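Local coordinates for protein NtrC family transcriptional regulator (Clostridium acetobutylicum ATCC 824, PDB 2Q5C) that probably acts as an NtrC-type, ATP-dependent transcriptional activator, of which this chain is the N-terminal domain related to the propionate catabolism activator, at residues L5-I10 and E178-L183; I32-S37 and F46-E51; D53-R58 and D63-S68; I74-T79 and R174-E179. All coordinates share one frame; numbering follows the deposited sequence.

Contact 1 of 4, residues L5-I10 and E178-L183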
loop_
_atom_site.group_PDB
_atom_site.type_symbol
_atom_site.label_atom_id
_atom_site.label_comp_id
_atom_site.label_asym_id
_atom_site.label_seq_id
_atom_site.Cartn_x
_atom_site.Cartn_y
_atom_site.Cartn_z
ATOM N N LEU A 5 24.747 1.970 -3.736
ATOM C CA LEU A 5 23.372 2.458 -3.832
ATOM C C LEU A 5 22.605 2.143 -2.566
ATOM O O LEU A 5 22.794 1.097 -1.963
ATOM C CB LEU A 5 22.670 1.842 -5.037
ATOM C CG LEU A 5 23.329 2.137 -6.398
ATOM C CD1 LEU A 5 22.602 1.432 -7.549
ATOM C CD2 LEU A 5 23.429 3.635 -6.636
ATOM N N LYS A 6 21.724 3.064 -2.209
ATOM C CA LYS A 6 20.904 2.936 -0.997
ATOM C C LYS A 6 19.456 3.169 -1.354
ATOM O O LYS A 6 19.116 4.191 -1.967
ATOM C CB LYS A 6 21.333 3.960 0.035
ATOM C CG LYS A 6 22.814 3.834 0.452
ATOM C CD LYS A 6 23.209 4.875 1.490
ATOM C CE LYS A 6 22.463 4.724 2.801
ATOM N NZ LYS A 6 22.936 5.762 3.776
ATOM N N ILE A 7 18.598 2.205 -1.026
ATOM C CA ILE A 7 17.171 2.326 -1.317
ATOM C C ILE A 7 16.385 2.045 -0.067
ATOM O O ILE A 7 16.599 1.008 0.601
ATOM C CB ILE A 7 16.715 1.377 -2.448
ATOM C CG1 ILE A 7 17.597 1.537 -3.688
ATOM C CG2 ILE A 7 15.218 1.596 -2.785
ATOM C CD1 ILE A 7 17.215 0.586 -4.812
ATOM N N ALA A 8 15.467 2.950 0.243
ATOM C CA ALA A 8 14.557 2.789 1.381
ATOM C C ALA A 8 13.216 2.255 0.953
ATOM O O ALA A 8 12.627 2.755 0.009
ATOM C CB ALA A 8 14.342 4.087 2.115
ATOM N N LEU A 9 12.714 1.255 1.671
ATOM C CA LEU A 9 11.329 0.795 1.545
ATOM C C LEU A 9 10.583 1.259 2.760
ATOM O O LEU A 9 11.007 0.976 3.881
ATOM C CB LEU A 9 11.270 -0.746 1.430
ATOM C CG LEU A 9 9.834 -1.294 1.525
ATOM C CD1 LEU A 9 9.044 -0.936 0.286
ATOM C CD2 LEU A 9 9.907 -2.814 1.633
ATOM N N ILE A 10 9.469 1.975 2.566
ATOM C CA ILE A 10 8.656 2.472 3.678
ATOM C C ILE A 10 7.284 1.832 3.499
ATOM O O ILE A 10 6.622 2.042 2.473
ATOM C CB ILE A 10 8.556 4.014 3.695
ATOM C CG1 ILE A 10 9.974 4.601 3.724
ATOM C CG2 ILE A 10 7.709 4.448 4.912
ATOM C CD1 ILE A 10 10.032 6.152 3.680
ATOM N N GLU A 178 13.525 -2.887 -9.695
ATOM C CA GLU A 178 14.027 -2.664 -11.058
ATOM C C GLU A 178 13.778 -1.229 -11.493
ATOM O O GLU A 178 14.677 -0.572 -12.036
ATOM C CB GLU A 178 13.407 -3.661 -12.045
ATOM C CG GLU A 178 14.160 -3.715 -13.412
ATOM C CD GLU A 178 13.401 -4.445 -14.529
ATOM O OE1 GLU A 178 12.280 -4.986 -14.302
ATOM O OE2 GLU A 178 13.937 -4.458 -15.674
ATOM N N GLU A 179 12.574 -0.716 -11.260
ATOM C CA GLU A 179 12.250 0.651 -11.641
ATOM C C GLU A 179 13.148 1.644 -10.909
ATOM O O GLU A 179 13.680 2.588 -11.503
ATOM C CB GLU A 179 10.785 0.936 -11.345
ATOM C CG GLU A 179 10.322 2.286 -11.790
ATOM C CD GLU A 179 8.862 2.509 -11.474
ATOM O OE1 GLU A 179 8.119 1.513 -11.259
ATOM O OE2 GLU A 179 8.463 3.686 -11.422
ATOM N N ALA A 180 13.366 1.426 -9.617
ATOM C CA ALA A 180 14.192 2.325 -8.824
ATOM C C ALA A 180 15.604 2.320 -9.344
ATOM O O ALA A 180 16.209 3.398 -9.479
ATOM C CB ALA A 180 14.179 1.850 -7.313
ATOM N N LEU A 181 16.147 1.136 -9.597
ATOM C CA LEU A 181 17.541 1.055 -10.063
ATOM C C LEU A 181 17.693 1.773 -11.388
ATOM O O LEU A 181 18.706 2.461 -11.606
ATOM C CB LEU A 181 18.021 -0.380 -10.148
ATOM C CG LEU A 181 18.212 -1.074 -8.794
ATOM C CD1 LEU A 181 18.351 -2.567 -8.995
ATOM C CD2 LEU A 181 19.414 -0.535 -8.024
ATOM N N ASN A 182 16.681 1.663 -12.258
ATOM C CA ASN A 182 16.739 2.360 -13.551
ATOM C C ASN A 182 16.696 3.870 -13.380
ATOM O O ASN A 182 17.447 4.608 -14.049
ATOM C CB ASN A 182 15.595 1.898 -14.460
ATOM C CG ASN A 182 15.775 0.479 -14.952
ATOM O OD1 ASN A 182 16.860 -0.096 -14.857
ATOM N ND2 ASN A 182 14.702 -0.100 -15.501
ATOM N N LEU A 183 15.851 4.350 -12.481
ATOM C CA LEU A 183 15.697 5.774 -12.228
ATOM C C LEU A 183 16.965 6.359 -11.635
ATOM O O LEU A 183 17.361 7.486 -11.986
ATOM C CB LEU A 183 14.537 6.033 -11.264
ATOM C CG LEU A 183 13.249 6.747 -11.661
ATOM C CD1 LEU A 183 12.920 6.627 -13.164
ATOM C CD2 LEU A 183 12.077 6.282 -10.787
#
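L5 and I7, two residues apart, both point toward the helix, and L181 answers both of them with a single methyl group. Its CD2 sits 3.8 Å from L5 CD1 and 4.1 Å from I7 CD1, making one branch of the leucine the meeting point of L5 and I7. The I7 and L181 side chains cross at about a right angle. A180 adds its CB, 4.1 Å from I7 CD1, which puts the isoleucine tip against two successive helix residues. The I7 chain reaches that far because CG1 lies opposite the carbonyl carbon (chi1 -52°) and CD1 continues it in an extended line. All of this is methyl-to-methyl packing at van der Waals distance, without polar groups. Behind the first shell, F29 touches both L5 and I7, F20 of helix 14-27 flanks I7, and D53 lies beside L5. Strand 6-11 is an inner strand of the first four-stranded parallel sheet, bonded on one side to strand 30-35 and on the other to strand 54-58. Helix 170-187, which follows the last strand of the second sheet, returns to lie with helix 14-27 on this face, while helix 38-48 packs on the other.

Contact 2 of 4, residues I32-S37 and F46-E51. With SO4 (sulfate ion), chain F; SO4 (sulfate ion), chain D.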
loop_
_atom_site.group_PDB
_atom_site.type_symbol
_atom_site.label_atom_id
_atom_site.label_comp_id
_atom_site.label_asym_id
_atom_site.label_seq_id
_atom_site.Cartn_x
_atom_site.Cartn_y
_atom_site.Cartn_z
ATOM N N ILE A 32 17.256 0.020 3.390
ATOM C CA ILE A 32 16.763 0.711 4.567
ATOM C C ILE A 32 15.292 0.355 4.622
ATOM O O ILE A 32 14.616 0.433 3.595
ATOM C CB ILE A 32 16.946 2.250 4.467
ATOM C CG1 ILE A 32 18.443 2.611 4.428
ATOM C CG2 ILE A 32 16.296 2.926 5.661
ATOM C CD1 ILE A 32 19.099 2.616 3.034
ATOM N N THR A 33 14.780 -0.080 5.759
ATOM C CA THR A 33 13.339 -0.332 5.907
ATOM C C THR A 33 12.788 0.499 7.047
ATOM O O THR A 33 13.459 0.668 8.079
ATOM C CB THR A 33 13.010 -1.811 6.141
ATOM O OG1 THR A 33 13.696 -2.254 7.314
ATOM C CG2 THR A 33 13.429 -2.669 4.960
ATOM N N LYS A 34 11.593 1.049 6.852
ATOM C CA LYS A 34 10.927 1.844 7.885
ATOM C C LYS A 34 9.455 1.505 7.855
ATOM O O LYS A 34 8.848 1.346 6.788
ATOM C CB LYS A 34 11.100 3.358 7.656
ATOM C CG LYS A 34 12.566 3.821 7.593
ATOM C CD LYS A 34 13.241 3.812 8.987
ATOM C CE LYS A 34 14.690 4.275 8.889
ATOM N NZ LYS A 34 15.506 3.996 10.133
ATOM N N THR A 35 8.857 1.398 9.037
ATOM C CA THR A 35 7.473 1.009 9.149
ATOM C C THR A 35 6.637 2.254 9.345
ATOM O O THR A 35 6.678 2.882 10.426
ATOM C CB THR A 35 7.295 0.029 10.342
ATOM O OG1 THR A 35 8.114 -1.121 10.104
ATOM C CG2 THR A 35 5.835 -0.407 10.492
ATOM N N ALA A 36 5.907 2.635 8.302
ATOM C CA ALA A 36 5.115 3.868 8.360
ATOM C C ALA A 36 4.178 3.959 7.179
ATOM O O ALA A 36 4.366 3.265 6.188
ATOM C CB ALA A 36 6.058 5.090 8.354
ATOM N N SER A 37 3.193 4.868 7.277
ATOM C CA SER A 37 2.324 5.176 6.138
ATOM C C SER A 37 1.972 6.670 6.098
ATOM O O SER A 37 2.139 7.397 7.101
ATOM C CB SER A 37 1.011 4.367 6.207
ATOM O OG SER A 37 0.213 4.838 7.290
ATOM N N PHE A 46 11.258 12.363 4.039
ATOM C CA PHE A 46 11.892 13.670 3.952
ATOM C C PHE A 46 13.212 13.645 4.724
ATOM O O PHE A 46 14.230 14.164 4.255
ATOM C CB PHE A 46 10.948 14.744 4.502
ATOM C CG PHE A 46 11.453 16.129 4.291
ATOM C CD1 PHE A 46 11.081 16.830 3.153
ATOM C CD2 PHE A 46 12.350 16.697 5.197
ATOM C CE1 PHE A 46 11.585 18.147 2.933
ATOM C CE2 PHE A 46 12.861 17.991 4.990
ATOM C CZ PHE A 46 12.483 18.695 3.850
ATOM N N GLY A 47 13.204 12.999 5.882
ATOM C CA GLY A 47 14.412 12.928 6.740
ATOM C C GLY A 47 15.510 12.082 6.119
ATOM O O GLY A 47 16.684 12.287 6.401
ATOM N N LEU A 48 15.129 11.121 5.277
ATOM C CA LEU A 48 16.078 10.202 4.634
ATOM C C LEU A 48 16.596 10.655 3.284
ATOM O O LEU A 48 17.542 10.073 2.736
ATOM C CB LEU A 48 15.388 8.857 4.390
ATOM C CG LEU A 48 15.256 7.926 5.586
ATOM C CD1 LEU A 48 14.333 6.793 5.209
ATOM C CD2 LEU A 48 16.627 7.387 5.955
ATOM N N GLN A 49 15.998 11.683 2.711
ATOM C CA GLN A 49 16.203 11.878 1.292
ATOM C C GLN A 49 17.620 12.268 0.919
ATOM O O GLN A 49 18.051 11.959 -0.192
ATOM C CB GLN A 49 15.167 12.808 0.676
ATOM C CG GLN A 49 15.275 14.227 1.082
ATOM C CD GLN A 49 14.343 15.089 0.264
ATOM O OE1 GLN A 49 14.214 14.921 -0.947
ATOM N NE2 GLN A 49 13.692 16.006 0.922
ATOM N N ASP A 50 18.350 12.903 1.831
ATOM C CA ASP A 50 19.727 13.267 1.495
ATOM C C ASP A 50 20.681 12.107 1.778
ATOM O O ASP A 50 21.881 12.199 1.493
ATOM C CB ASP A 50 20.160 14.541 2.242
ATOM C CG ASP A 50 19.421 15.787 1.769
ATOM O OD1 ASP A 50 18.989 15.857 0.590
ATOM O OD2 ASP A 50 19.291 16.723 2.592
ATOM N N GLU A 51 20.142 11.008 2.308
ATOM C CA GLU A 51 20.951 9.831 2.687
ATOM C C GLU A 51 20.715 8.572 1.856
ATOM O O GLU A 51 21.378 7.556 2.072
ATOM C CB GLU A 51 20.718 9.454 4.150
ATOM C CG GLU A 51 20.933 10.574 5.155
ATOM C CD GLU A 51 20.533 10.185 6.569
ATOM O OE1 GLU A 51 20.061 9.045 6.814
ATOM O OE2 GLU A 51 20.690 11.046 7.463
HETATM S S SO4 F . 11.087 0.903 11.960
HETATM O O1 SO4 F . 10.479 2.085 11.346
HETATM O O2 SO4 F . 10.506 0.695 13.287
HETATM O O3 SO4 F . 10.820 -0.291 11.164
HETATM O O4 SO4 F . 12.530 1.125 12.081
HETATM S S SO4 D . 17.951 6.926 10.203
HETATM O O1 SO4 D . 16.608 7.354 10.610
HETATM O O2 SO4 D . 18.787 6.921 11.405
HETATM O O3 SO4 D . 17.878 5.606 9.617
HETATM O O4 SO4 D . 18.493 7.866 9.215
#
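I32 leans on L48 where a beta-alpha-beta crossover turns back: strand 30-35 leads into helix 38-48, which carries the chain over strand 6-11 to strand 54-58. The touch is light, I32 CG2 standing 4.4 Å from L48 CD1, and L48 also reaches A8 on the central strand, so the leucine bridges two neighbouring strands near the end of its helix. T33 faces away, onto L17 and F20 of helix 14-27 across the sheet. K34 returns to the helix side. Its CG lies 4.2 Å from L48 CD1; the bend at chi2 (-73°) then turns CD and the rest of the chain off toward a sulfate, probably taken up from the crystallisation liquor. There NZ makes a 2.9 Å hydrogen bond to O3 of the ion. The same ion has L48 CD2 at its flank, 3.8 Å from O4, so the leucine borders the anion as well as the lysine stem. I44 of the same helix also packs on K34. At T35 the carbonyl oxygen is bonded to R40 NH1 of the helix that follows. A second sulfate, likewise probably from the liquor, sits here, and T35 N points almost straight at its O1, 2.9 Å away with an N-H...O angle of 174°.

Contact 3 of 4, residues D53-R58 and D63-S68. With SO4 (sulfate ion), chain E.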
loop_
_atom_site.group_PDB
_atom_site.type_symbol
_atom_site.label_atom_id
_atom_site.label_comp_id
_atom_site.label_asym_id
_atom_site.label_seq_id
_atom_site.Cartn_x
_atom_site.Cartn_y
_atom_site.Cartn_z
ATOM N N ASP A 53 19.343 6.930 -2.272
ATOM C CA ASP A 53 19.232 7.216 -3.725
ATOM C C ASP A 53 17.788 7.161 -4.226
ATOM O O ASP A 53 17.455 7.771 -5.234
ATOM C CB ASP A 53 20.085 6.250 -4.528
ATOM C CG ASP A 53 21.547 6.387 -4.212
ATOM O OD1 ASP A 53 22.145 7.361 -4.709
ATOM O OD2 ASP A 53 22.094 5.580 -3.442
ATOM N N ALA A 54 16.937 6.407 -3.557
ATOM C CA ALA A 54 15.542 6.291 -3.971
ATOM C C ALA A 54 14.721 5.758 -2.811
ATOM O O ALA A 54 15.263 5.142 -1.907
ATOM C CB ALA A 54 15.414 5.332 -5.155
ATOM N N ILE A 55 13.408 5.979 -2.880
ATOM C CA ILE A 55 12.431 5.482 -1.909
ATOM C C ILE A 55 11.395 4.675 -2.667
ATOM O O ILE A 55 10.979 5.073 -3.769
ATOM C CB ILE A 55 11.796 6.599 -1.144
ATOM C CG1 ILE A 55 12.904 7.294 -0.313
ATOM C CG2 ILE A 55 10.710 6.067 -0.168
ATOM C CD1 ILE A 55 12.530 8.646 0.202
ATOM N N ILE A 56 11.009 3.517 -2.113
ATOM C CA ILE A 56 9.917 2.670 -2.610
ATOM C C ILE A 56 8.829 2.633 -1.553
ATOM O O ILE A 56 9.100 2.504 -0.342
ATOM C CB ILE A 56 10.418 1.229 -2.929
ATOM C CG1 ILE A 56 11.485 1.216 -4.030
ATOM C CG2 ILE A 56 9.219 0.348 -3.266
ATOM C CD1 ILE A 56 12.154 -0.112 -4.239
ATOM N N SER A 57 7.576 2.727 -1.990
ATOM C CA SER A 57 6.423 2.665 -1.080
ATOM C C SER A 57 5.239 2.221 -1.901
ATOM O O SER A 57 5.398 1.944 -3.077
ATOM C CB SER A 57 6.212 3.968 -0.321
ATOM O OG SER A 57 5.869 4.998 -1.236
ATOM N N ARG A 58 4.055 2.130 -1.290
ATOM C CA ARG A 58 2.921 1.604 -2.007
ATOM C C ARG A 58 1.738 2.529 -1.867
ATOM O O ARG A 58 1.555 3.195 -0.850
ATOM C CB ARG A 58 2.607 0.234 -1.414
ATOM C CG ARG A 58 1.592 -0.552 -2.188
ATOM C CD ARG A 58 1.832 -2.039 -1.969
ATOM N NE ARG A 58 1.320 -2.504 -0.689
ATOM C CZ ARG A 58 0.184 -3.201 -0.543
ATOM N NH1 ARG A 58 -0.199 -3.574 0.662
ATOM N NH2 ARG A 58 -0.561 -3.524 -1.603
ATOM N N ASP A 63 2.035 8.524 -2.834
ATOM C CA ASP A 63 1.590 9.858 -3.226
ATOM C C ASP A 63 2.072 10.905 -2.216
ATOM O O ASP A 63 2.584 11.969 -2.594
ATOM C CB ASP A 63 0.064 9.849 -3.324
ATOM C CG ASP A 63 -0.493 11.087 -3.988
ATOM O OD1 ASP A 63 0.155 11.626 -4.908
ATOM O OD2 ASP A 63 -1.598 11.494 -3.598
ATOM N N TYR A 64 1.936 10.610 -0.929
ATOM C CA TYR A 64 2.434 11.501 0.128
ATOM C C TYR A 64 3.940 11.702 0.028
ATOM O O TYR A 64 4.449 12.810 0.197
ATOM C CB TYR A 64 2.041 10.954 1.509
ATOM C CG TYR A 64 0.615 11.319 1.891
ATOM C CD1 TYR A 64 -0.467 10.591 1.426
ATOM C CD2 TYR A 64 0.380 12.423 2.700
ATOM C CE1 TYR A 64 -1.784 10.982 1.745
ATOM C CE2 TYR A 64 -0.911 12.806 3.046
ATOM C CZ TYR A 64 -1.974 12.056 2.567
ATOM O OH TYR A 64 -3.238 12.478 2.898
ATOM N N ILE A 65 4.651 10.619 -0.263
ATOM C CA ILE A 65 6.103 10.722 -0.392
ATOM C C ILE A 65 6.498 11.486 -1.648
ATOM O O ILE A 65 7.373 12.361 -1.569
ATOM C CB ILE A 65 6.731 9.313 -0.348
ATOM C CG1 ILE A 65 6.571 8.768 1.066
ATOM C CG2 ILE A 65 8.235 9.350 -0.724
ATOM C CD1 ILE A 65 6.993 7.314 1.256
ATOM N N LYS A 66 5.882 11.183 -2.781
ATOM C CA LYS A 66 6.316 11.814 -4.022
ATOM C C LYS A 66 6.162 13.329 -3.947
ATOM O O LYS A 66 7.010 14.042 -4.474
ATOM C CB LYS A 66 5.544 11.278 -5.212
ATOM C CG LYS A 66 6.063 11.811 -6.561
ATOM C CD LYS A 66 5.318 11.180 -7.731
ATOM C CE LYS A 66 6.201 11.108 -8.979
ATOM N NZ LYS A 66 7.219 10.008 -8.862
ATOM N N LYS A 67 5.117 13.800 -3.283
ATOM C CA LYS A 67 4.842 15.246 -3.224
ATOM C C LYS A 67 5.751 15.973 -2.251
ATOM O O LYS A 67 5.740 17.207 -2.205
ATOM C CB LYS A 67 3.375 15.527 -2.880
ATOM C CG LYS A 67 2.413 15.020 -3.935
ATOM C CD LYS A 67 1.012 15.562 -3.719
ATOM C CE LYS A 67 -0.046 14.732 -4.430
ATOM N NZ LYS A 67 0.320 14.407 -5.833
ATOM N N SER A 68 6.538 15.245 -1.461
ATOM C CA SER A 68 7.356 15.928 -0.453
ATOM C C SER A 68 8.870 15.701 -0.512
ATOM O O SER A 68 9.614 16.325 0.254
ATOM C CB SER A 68 6.815 15.681 0.952
ATOM O OG SER A 68 6.600 14.318 1.181
HETATM S S SO4 E . -3.953 15.285 4.741
HETATM O O1 SO4 E . -4.673 16.557 4.687
HETATM O O2 SO4 E . -2.869 15.319 5.721
HETATM O O3 SO4 E . -4.931 14.275 5.139
HETATM O O4 SO4 E . -3.392 15.015 3.421
#
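Y64 OH, one residue before the I65 that packs on I55 and S57, has two partners. It donates to sulfate O4 at 2.6 Å and also hydrogen-bonds to E128 N from the second half of the chain. The sulfate oxygen lies near the ring plane, at its edge, and the ion, probably from the crystallisation liquor, is held by D129 N as well.

Next along the helix, I65 turns to the strand and carries the buried contact with its two branches. CG2 meets I55 CG2 at 4.1 Å, methyl on methyl, while the extended CG1 arm brings CD1 to S57, 3.8 Å from its CB and 3.6 Å from its OG. The serine hydroxyl, set between the backbone N and the carbonyl carbon (chi1 65°), is thus bordered by a methyl group on this side. A45 of helix 38-48 touches both I55 and I65, and S73 closes on I65 from the next strand.

Two side-chain bonds follow within 63-68. S68 OG folds back on Y64 O at 2.8 Å. In the conformer of D63 described, K67 NZ forms a 2.9 Å salt bridge with D63 OD1, and OD2 bonds to K103 and Y102; as D63 is modelled in two conformers, these hold for that copy only. Strand 54-58, helix 59-66 and strand 73-76 together make a beta-alpha-beta unit, and I65 is where its helix packs onto its first strand.

Contact 4 of 4, residues I74-T79 and R174-E179. With SO4 (sulfate ion), chain G.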
loop_
_atom_site.group_PDB
_atom_site.type_symbol
_atom_site.label_atom_id
_atom_site.label_comp_id
_atom_site.label_asym_id
_atom_site.label_seq_id
_atom_site.Cartn_x
_atom_site.Cartn_y
_atom_site.Cartn_z
ATOM N N ILE A 74 9.334 5.660 -5.944
ATOM C CA ILE A 74 8.750 4.597 -6.777
ATOM C C ILE A 74 7.557 4.033 -6.035
ATOM O O ILE A 74 7.625 3.801 -4.819
ATOM C CB ILE A 74 9.783 3.488 -7.076
ATOM C CG1 ILE A 74 10.896 4.007 -7.991
ATOM C CG2 ILE A 74 9.135 2.256 -7.681
ATOM C CD1 ILE A 74 11.951 4.870 -7.259
ATOM N N SER A 75 6.464 3.834 -6.760
ATOM C CA SER A 75 5.249 3.298 -6.200
ATOM C C SER A 75 5.082 1.835 -6.579
ATOM O O SER A 75 5.127 1.505 -7.755
ATOM C CB SER A 75 4.059 4.075 -6.742
ATOM O OG SER A 75 2.935 3.661 -6.017
ATOM N N ILE A 76 4.911 0.965 -5.582
ATOM C CA ILE A 76 4.438 -0.414 -5.834
ATOM C C ILE A 76 2.934 -0.293 -6.108
ATOM O O ILE A 76 2.199 0.277 -5.301
ATOM C CB ILE A 76 4.656 -1.342 -4.611
ATOM C CG1 ILE A 76 6.142 -1.428 -4.218
ATOM C CG2 ILE A 76 4.067 -2.729 -4.910
ATOM C CD1 ILE A 76 6.343 -1.913 -2.748
ATOM N N LYS A 77 2.502 -0.765 -7.280
ATOM C CA LYS A 77 1.073 -0.656 -7.602
ATOM C C LYS A 77 0.298 -1.762 -6.899
ATOM O O LYS A 77 0.770 -2.898 -6.885
ATOM C CB LYS A 77 0.846 -0.730 -9.109
ATOM C CG LYS A 77 1.692 0.245 -9.936
ATOM C CD LYS A 77 1.455 1.702 -9.545
ATOM C CE LYS A 77 2.438 2.629 -10.278
ATOM N NZ LYS A 77 2.199 4.075 -9.976
ATOM N N VAL A 78 -0.837 -1.390 -6.314
ATOM C CA VAL A 78 -1.804 -2.376 -5.815
ATOM C C VAL A 78 -2.464 -3.002 -7.063
ATOM O O VAL A 78 -2.959 -2.273 -7.928
ATOM C CB VAL A 78 -2.872 -1.745 -4.913
ATOM C CG1 VAL A 78 -3.745 -2.851 -4.315
ATOM C CG2 VAL A 78 -2.235 -0.899 -3.790
ATOM N N THR A 79 -2.426 -4.332 -7.170
ATOM C CA THR A 79 -2.918 -5.007 -8.372
ATOM C C THR A 79 -4.321 -5.563 -8.211
ATOM O O THR A 79 -4.862 -5.677 -7.106
ATOM C CB THR A 79 -2.033 -6.131 -8.849
ATOM O OG1 THR A 79 -2.146 -7.231 -7.934
ATOM C CG2 THR A 79 -0.576 -5.690 -8.909
ATOM N N ARG A 174 9.920 -6.855 -6.647
ATOM C CA ARG A 174 11.030 -6.950 -7.630
ATOM C C ARG A 174 10.899 -5.935 -8.739
ATOM O O ARG A 174 11.908 -5.305 -9.132
ATOM C CB ARG A 174 11.107 -8.361 -8.212
ATOM C CG ARG A 174 11.602 -9.396 -7.215
ATOM C CD ARG A 174 11.665 -10.773 -7.892
ATOM N NE ARG A 174 12.261 -11.739 -6.989
ATOM C CZ ARG A 174 13.574 -11.951 -6.896
ATOM N NH1 ARG A 174 14.426 -11.264 -7.662
ATOM N NH2 ARG A 174 14.025 -12.844 -6.035
ATOM N N ARG A 175 9.677 -5.752 -9.247
ATOM C CA ARG A 175 9.459 -4.763 -10.315
ATOM C C ARG A 175 9.764 -3.361 -9.839
ATOM O O ARG A 175 10.336 -2.549 -10.581
ATOM C CB ARG A 175 8.028 -4.832 -10.860
ATOM C CG ARG A 175 7.695 -6.136 -11.586
ATOM C CD ARG A 175 6.376 -6.002 -12.335
ATOM N NE ARG A 175 5.203 -6.092 -11.462
ATOM C CZ ARG A 175 4.444 -7.181 -11.330
ATOM N NH1 ARG A 175 4.733 -8.286 -12.021
ATOM N NH2 ARG A 175 3.390 -7.165 -10.515
ATOM N N ALA A 176 9.375 -3.039 -8.604
ATOM C CA ALA A 176 9.641 -1.699 -8.071
ATOM C C ALA A 176 11.135 -1.459 -7.894
ATOM O O ALA A 176 11.636 -0.353 -8.135
ATOM C CB ALA A 176 8.877 -1.483 -6.750
ATOM N N ILE A 177 11.861 -2.489 -7.476
ATOM C CA ILE A 177 13.313 -2.370 -7.336
ATOM C C ILE A 177 13.948 -2.125 -8.686
ATOM O O ILE A 177 14.802 -1.240 -8.795
ATOM C CB ILE A 177 13.916 -3.603 -6.629
ATOM C CG1 ILE A 177 13.507 -3.584 -5.152
ATOM C CG2 ILE A 177 15.444 -3.647 -6.776
ATOM C CD1 ILE A 177 13.779 -4.899 -4.434
ATOM N N GLU A 178 13.525 -2.887 -9.695
ATOM C CA GLU A 178 14.027 -2.664 -11.058
ATOM C C GLU A 178 13.778 -1.229 -11.493
ATOM O O GLU A 178 14.677 -0.572 -12.036
ATOM C CB GLU A 178 13.407 -3.661 -12.045
ATOM C CG GLU A 178 14.160 -3.715 -13.412
ATOM C CD GLU A 178 13.401 -4.445 -14.529
ATOM O OE1 GLU A 178 12.280 -4.986 -14.302
ATOM O OE2 GLU A 178 13.937 -4.458 -15.674
ATOM N N GLU A 179 12.574 -0.716 -11.260
ATOM C CA GLU A 179 12.250 0.651 -11.641
ATOM C C GLU A 179 13.148 1.644 -10.909
ATOM O O GLU A 179 13.680 2.588 -11.503
ATOM C CB GLU A 179 10.785 0.936 -11.345
ATOM C CG GLU A 179 10.322 2.286 -11.790
ATOM C CD GLU A 179 8.862 2.509 -11.474
ATOM O OE1 GLU A 179 8.119 1.513 -11.259
ATOM O OE2 GLU A 179 8.463 3.686 -11.422
HETATM S S SO4 G . 13.894 -9.870 -11.036
HETATM O O1 SO4 G . 12.680 -9.339 -11.652
HETATM O O2 SO4 G . 14.123 -9.267 -9.724
HETATM O O3 SO4 G . 13.738 -11.318 -10.905
HETATM O O4 SO4 G . 15.053 -9.568 -11.880
HETATM O O HOH W 1 6.470 4.579 -9.565
HETATM O O HOH W 2 6.718 -0.263 -9.234
#
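Strand 74-76 runs almost exactly against helix 174-179, at 169° between their directions, with the axes 8.2 Å apart and I76 opposite A176. The small A176 side chain allows this approach: its CB is touched by I76 CG1 at 3.7 Å and by I74 CG2 at 3.9 Å, so I74 and I76 share one methyl group. I74 CG2 also rests on the carbonyl oxygen of A176, and next to it lies the carboxylate of E179. The glutamate chain, with CG opposite the backbone N (chi1 -176°) and extended from there on, slides past I74 in the opposite direction and reaches the outer border of the strand.

Strand 73-76 is an outermost strand of the first parallel sheet. I74 and I76 give their backbone bonds inward, to I55 and S57 of strand 54-58, while the backbone N and O of S75 meet water, its OG bonding to S62 OG. One water accepts from S75 N at 2.9 Å and donates to E179 OE2; another donates to S75 O at 2.8 Å and to E179 OE1. Each carboxylate oxygen thus has its own water, and the pair helps to hold the group's rotation beside the strand.

Earlier in the helix, R174 extends over another side. Its NH1 donates to O2 of a sulfate, probably from the crystallisation liquor, at 2.9 Å and 158°, with the oxygen in the guanidinium plane at its edge. E26 pairs with the same NH1 and E170 with NE, while K27 NZ holds the sulfate too.

From the N terminus, strand 6-11 comes first, and contact 1 closes the longest loop, joining it to helix 170-187 at the far end of the chain. Contacts 2 and 3 nest inside that loop one after the other: each closes a short excursion from a strand to the helix that follows it, and both pack on the sheet face opposite helix 170-187. Contact 4 opens after contact 3 closes, at strand 73-76, and ends on the same helix as contact 1, the two sharing E178 and E179. The chain builds the whole second sheet between the two ends of contact 4. Backbone bonds across strands 30-35, 6-11, 54-58 and 73-76 join all four contacts through one sheet.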